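Local coordinates for protein Ta0487 (Thermoplasma acidophilum, PDB 3KBQ), which is of unknown function but belongs to the CinA family, this chain being its probable molybdopterin-binding domain, at residues I52-A55 against F56-L60; E82-A85 against K86-Q90. All coordinates share one frame; numbering follows the deposited sequence.

Contact 1 (I52-A55 against F56-L60); sequences IGWA and FRVAL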
loop_
_atom_site.group_PDB
_atom_site.type_symbol
_atom_site.label_atom_id
_atom_site.label_comp_id
_atom_site.label_asym_id
_atom_site.label_seq_id
_atom_site.Cartn_x
_atom_site.Cartn_y
_atom_site.Cartn_z
ATOM N N ILE B 52 -4.369 -8.486 -7.563
ATOM C CA ILE B 52 -2.920 -8.769 -7.583
ATOM C C ILE B 52 -2.341 -8.375 -8.940
ATOM O O ILE B 52 -1.257 -7.726 -9.009
ATOM C CB ILE B 52 -2.637 -10.284 -7.248
ATOM C CG1 ILE B 52 -2.864 -10.585 -5.752
ATOM C CG2 ILE B 52 -1.178 -10.699 -7.664
ATOM C CD1 ILE B 52 -3.273 -12.046 -5.472
ATOM N N GLY B 53 -3.078 -8.727 -10.009
ATOM C CA GLY B 53 -2.645 -8.395 -11.359
ATOM C C GLY B 53 -2.527 -6.868 -11.541
ATOM O O GLY B 53 -1.564 -6.379 -12.187
ATOM N N TRP B 54 -3.543 -6.150 -11.033
ATOM C CA TRP B 54 -3.563 -4.684 -11.036
ATOM C C TRP B 54 -2.284 -4.101 -10.399
ATOM O O TRP B 54 -1.637 -3.261 -10.997
ATOM C CB TRP B 54 -4.872 -4.094 -10.429
ATOM C CG TRP B 54 -4.766 -2.624 -10.203
ATOM C CD1 TRP B 54 -4.936 -1.599 -11.157
ATOM C CD2 TRP B 54 -4.365 -1.983 -8.991
ATOM N NE1 TRP B 54 -4.660 -0.382 -10.556
ATOM C CE2 TRP B 54 -4.318 -0.588 -9.242
ATOM C CE3 TRP B 54 -4.032 -2.457 -7.709
ATOM C CZ2 TRP B 54 -3.958 0.346 -8.249
ATOM C CZ3 TRP B 54 -3.697 -1.525 -6.708
ATOM C CH2 TRP B 54 -3.666 -0.132 -7.000
ATOM N N ALA B 55 -1.934 -4.574 -9.209
ATOM C CA ALA B 55 -0.828 -4.016 -8.435
ATOM C C ALA B 55 0.490 -4.240 -9.193
ATOM O O ALA B 55 1.269 -3.308 -9.370
ATOM C CB ALA B 55 -0.789 -4.651 -7.039
ATOM N N PHE B 56 0.697 -5.442 -9.720
ATOM C CA PHE B 56 1.943 -5.714 -10.452
ATOM C C PHE B 56 2.037 -4.832 -11.689
ATOM O O PHE B 56 3.090 -4.297 -11.974
ATOM C CB PHE B 56 2.093 -7.218 -10.867
ATOM C CG PHE B 56 2.642 -8.108 -9.772
ATOM C CD1 PHE B 56 3.975 -8.011 -9.364
ATOM C CD2 PHE B 56 1.816 -9.051 -9.146
ATOM C CE1 PHE B 56 4.465 -8.797 -8.350
ATOM C CE2 PHE B 56 2.316 -9.876 -8.121
ATOM C CZ PHE B 56 3.639 -9.761 -7.724
ATOM N N ARG B 57 0.952 -4.696 -12.442
ATOM C CA ARG B 57 0.984 -3.859 -13.640
ATOM C C ARG B 57 1.298 -2.376 -13.369
ATOM O O ARG B 57 2.165 -1.770 -14.009
ATOM C CB ARG B 57 -0.348 -3.963 -14.404
ATOM C CG ARG B 57 -0.631 -5.362 -15.000
ATOM C CD ARG B 57 0.608 -5.899 -15.712
ATOM N NE ARG B 57 1.033 -5.032 -16.816
ATOM C CZ ARG B 57 0.796 -5.310 -18.087
ATOM N NH1 ARG B 57 0.114 -6.412 -18.381
ATOM N NH2 ARG B 57 1.236 -4.497 -19.067
ATOM N N VAL B 58 0.574 -1.791 -12.436
ATOM C CA VAL B 58 0.929 -0.444 -12.001
ATOM C C VAL B 58 2.374 -0.334 -11.461
ATOM O O VAL B 58 3.098 0.585 -11.877
ATOM C CB VAL B 58 -0.087 0.134 -11.029
ATOM C CG1 VAL B 58 0.238 1.566 -10.750
ATOM C CG2 VAL B 58 -1.471 0.097 -11.738
ATOM N N ALA B 59 2.775 -1.257 -10.584
ATOM C CA ALA B 59 4.120 -1.217 -10.062
ATOM C C ALA B 59 5.135 -1.203 -11.205
ATOM O O ALA B 59 6.117 -0.416 -11.188
ATOM C CB ALA B 59 4.373 -2.409 -9.040
ATOM N N LEU B 60 4.871 -2.010 -12.228
ATOM C CA LEU B 60 5.822 -2.160 -13.339
ATOM C C LEU B 60 5.827 -0.913 -14.220
ATOM O O LEU B 60 6.874 -0.539 -14.799
ATOM C CB LEU B 60 5.489 -3.405 -14.159
ATOM C CG LEU B 60 5.921 -4.765 -13.607
ATOM C CD1 LEU B 60 5.206 -5.949 -14.393
ATOM C CD2 LEU B 60 7.473 -4.955 -13.689
#

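Contact 2 (E82-A85 against K86-Q90); sequences EGFA and KCIGQ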
loop_
_atom_site.group_PDB
_atom_site.type_symbol
_atom_site.label_atom_id
_atom_site.label_comp_id
_atom_site.label_asym_id
_atom_site.label_seq_id
_atom_site.Cartn_x
_atom_site.Cartn_y
_atom_site.Cartn_z
ATOM N N GLU B 82 -0.111 -16.939 -9.477
ATOM C CA GLU B 82 -1.101 -17.015 -10.536
ATOM C C GLU B 82 -1.552 -15.610 -10.966
ATOM O O GLU B 82 -1.751 -15.349 -12.154
ATOM C CB GLU B 82 -2.305 -17.851 -10.077
ATOM C CG GLU B 82 -3.317 -18.145 -11.204
ATOM C CD GLU B 82 -4.488 -19.043 -10.762
ATOM O OE1 GLU B 82 -4.531 -19.526 -9.594
ATOM O OE2 GLU B 82 -5.387 -19.237 -11.587
ATOM N N GLY B 83 -1.794 -14.730 -9.997
ATOM C CA GLY B 83 -2.151 -13.338 -10.335
ATOM C C GLY B 83 -1.066 -12.669 -11.171
ATOM O O GLY B 83 -1.367 -11.949 -12.111
ATOM N N PHE B 84 0.190 -12.878 -10.789
ATOM C CA PHE B 84 1.324 -12.368 -11.548
ATOM C C PHE B 84 1.386 -12.940 -12.973
ATOM O O PHE B 84 1.526 -12.175 -13.910
ATOM C CB PHE B 84 2.660 -12.636 -10.868
ATOM C CG PHE B 84 3.832 -12.181 -11.687
ATOM C CD1 PHE B 84 4.105 -10.814 -11.817
ATOM C CD2 PHE B 84 4.638 -13.096 -12.357
ATOM C CE1 PHE B 84 5.195 -10.357 -12.606
ATOM C CE2 PHE B 84 5.738 -12.647 -13.158
ATOM C CZ PHE B 84 6.007 -11.274 -13.257
ATOM N N ALA B 85 1.277 -14.259 -13.122
ATOM C CA ALA B 85 1.218 -14.908 -14.466
ATOM C C ALA B 85 0.147 -14.322 -15.378
ATOM O O ALA B 85 0.398 -14.036 -16.561
ATOM C CB ALA B 85 0.953 -16.397 -14.327
ATOM N N LYS B 86 -1.047 -14.157 -14.814
ATOM C CA LYS B 86 -2.201 -13.679 -15.566
ATOM C C LYS B 86 -1.901 -12.282 -16.025
ATOM O O LYS B 86 -2.151 -11.907 -17.163
ATOM C CB LYS B 86 -3.442 -13.660 -14.665
ATOM C CG LYS B 86 -4.708 -13.247 -15.369
ATOM C CD LYS B 86 -5.823 -12.961 -14.329
ATOM C CE LYS B 86 -7.156 -12.878 -15.038
ATOM N NZ LYS B 86 -8.136 -13.638 -14.250
ATOM N N CYS B 87 -1.320 -11.488 -15.146
ATOM C CA CYS B 87 -1.160 -10.114 -15.523
ATOM C C CYS B 87 -0.043 -9.895 -16.563
ATOM O O CYS B 87 -0.066 -8.896 -17.253
ATOM C CB CYS B 87 -1.029 -9.229 -14.315
ATOM S SG CYS B 87 0.680 -9.057 -13.752
ATOM N N ILE B 88 0.904 -10.821 -16.699
ATOM C CA ILE B 88 1.887 -10.703 -17.796
ATOM C C ILE B 88 1.496 -11.558 -19.010
ATOM O O ILE B 88 2.241 -11.633 -20.003
ATOM C CB ILE B 88 3.362 -11.028 -17.387
ATOM C CG1 ILE B 88 3.482 -12.439 -16.775
ATOM C CG2 ILE B 88 3.908 -9.995 -16.419
ATOM C CD1 ILE B 88 4.919 -12.942 -16.694
ATOM N N GLY B 89 0.341 -12.210 -18.934
ATOM C CA GLY B 89 -0.138 -12.964 -20.082
ATOM C C GLY B 89 0.489 -14.329 -20.264
ATOM O O GLY B 89 0.480 -14.877 -21.370
ATOM N N GLN B 90 0.990 -14.925 -19.183
ATOM C CA GLN B 90 1.560 -16.271 -19.316
ATOM C C GLN B 90 0.764 -17.352 -18.597
ATOM O O GLN B 90 -0.027 -17.072 -17.690
ATOM C CB GLN B 90 2.977 -16.296 -18.807
ATOM C CG GLN B 90 3.832 -15.245 -19.425
ATOM C CD GLN B 90 5.288 -15.464 -19.138
ATOM O OE1 GLN B 90 5.672 -16.228 -18.240
ATOM N NE2 GLN B 90 6.124 -14.797 -19.910
#

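Contact 1 (I52-A55 against F56-L60)
One face of the Trp54 indole carries the CG2 methyl of Val58, one helical turn further on, 3.3 Å above the ring plane and displaced toward the rim on the pyrrole side, where CG2 lies 3.4 Å from NE1. The Phe56 ring is met differently: the CG2 methyl of Ile52 comes up in plane at its edge, 3.6 Å from CE2. The Ile52 and Phe56 side chains leave the helix in the same direction, one beside the other, whereas the Trp54 and Val58 side chains cross at a slant. Two torsions place the Val58 methyl over the indole: Trp54 holds CG trans to its backbone N (chi1 169°), and Val58 CG2 stands beside its own N. All of this sits on helix 49-62, which packs on the parallel part of a mixed sheet in an alpha/beta fold, as in domains of the molybdenum-cofactor biosynthesis family. Four successive i to i+4 backbone bonds run through the segment, from Phe56 N to Ile52 O at 3.1 Å through to Ala59 N to Ala55 O at 2.8 Å. Phe56 reaches down to Ile9, Val66, Val147 and Ile149 of three neighbouring strands, and Phe84 meets its ring edge-to-face. A serine in its place would remove the ring and would probably leave a gap between the helix and these strands, with the Ile52 methyl losing its edge contact. On another side of the helix Trp54 and Val58 face the second subunit, where Arg41 of that subunit makes a cation-pi contact with the indole. Arg57 starts against its own helix, CG 3.1 Å from Gly53 O, and then turns away, and its NH1 is hydrogen-bonded to Cys87 O of helix 80-87.

Contact 2 (E82-A85 against K86-Q90)
Phe84 and Ile88 meet at the C-terminal end of helix 80-87, which closes in a Schellman motif with Gly89 at positive phi (80°). The backbone bonds come in two sets. Lys86 N to Glu82 O (3.0 Å), Cys87 N to Gly83 O and Ile88 N to Phe84 O continue the helical pattern, the last two noticeably bent at about 145° at the hydrogen. The Schellman closure is made by Gln90 N to Ala85 O (2.8 Å) and Gly89 N to Lys86 O (3.1 Å); Ala85 O also takes a weak bond from Ile88 N. At these backbone angles a CB on Gly89 would run into Ile88 O, consistent with a glycine at this point of the motif.

Among polar ends, Lys86 NZ has a long, weak ion pair with Asp50, and Gln90 NE2 is hydrogen-bonded to Ser124 OG.

The apolar contacts centre on the Phe84 ring, with CD1 of Ile88 3.6 Å from CE2 and its CG2 near CE1 and CZ. Ile88 CG1 sits between its backbone N and carbonyl carbon (chi1 56°), above one face of that ring toward the rim. On the sheet side, Phe84 packs on Val147 and Ile149 and on Cys140, which is disulfide-bonded to Cys125.

The sulfur-aromatic contact is oblique: Cys87 SG stands 5.2 Å from the centroid of the Phe84 ring, 44° off its normal.

Contacts 1 and 2 lie on different helices, 49-62 and 80-87, with centres about 10 Å apart, and both are partly buried. Their inward aromatics, Phe56 and Phe84, reach a shared layer against strand 145-150, and the helices also touch through Gly53 CA and Cys87 CB, 3.5 Å apart. The outward faces differ. Contact 1 turns Trp54 and Val58 to the second subunit, whereas no other chain of the assembly touches contact 2, whose Glu82, Lys86 and Gly89 are exposed. Contact 1 is mid-helix, with an unbroken run of i to i+4 bonds; in contact 2 the run ends in a Schellman motif. Contact 2 adds a sulfur-aromatic contact, contact 1 a cation-pi contact with the other subunit.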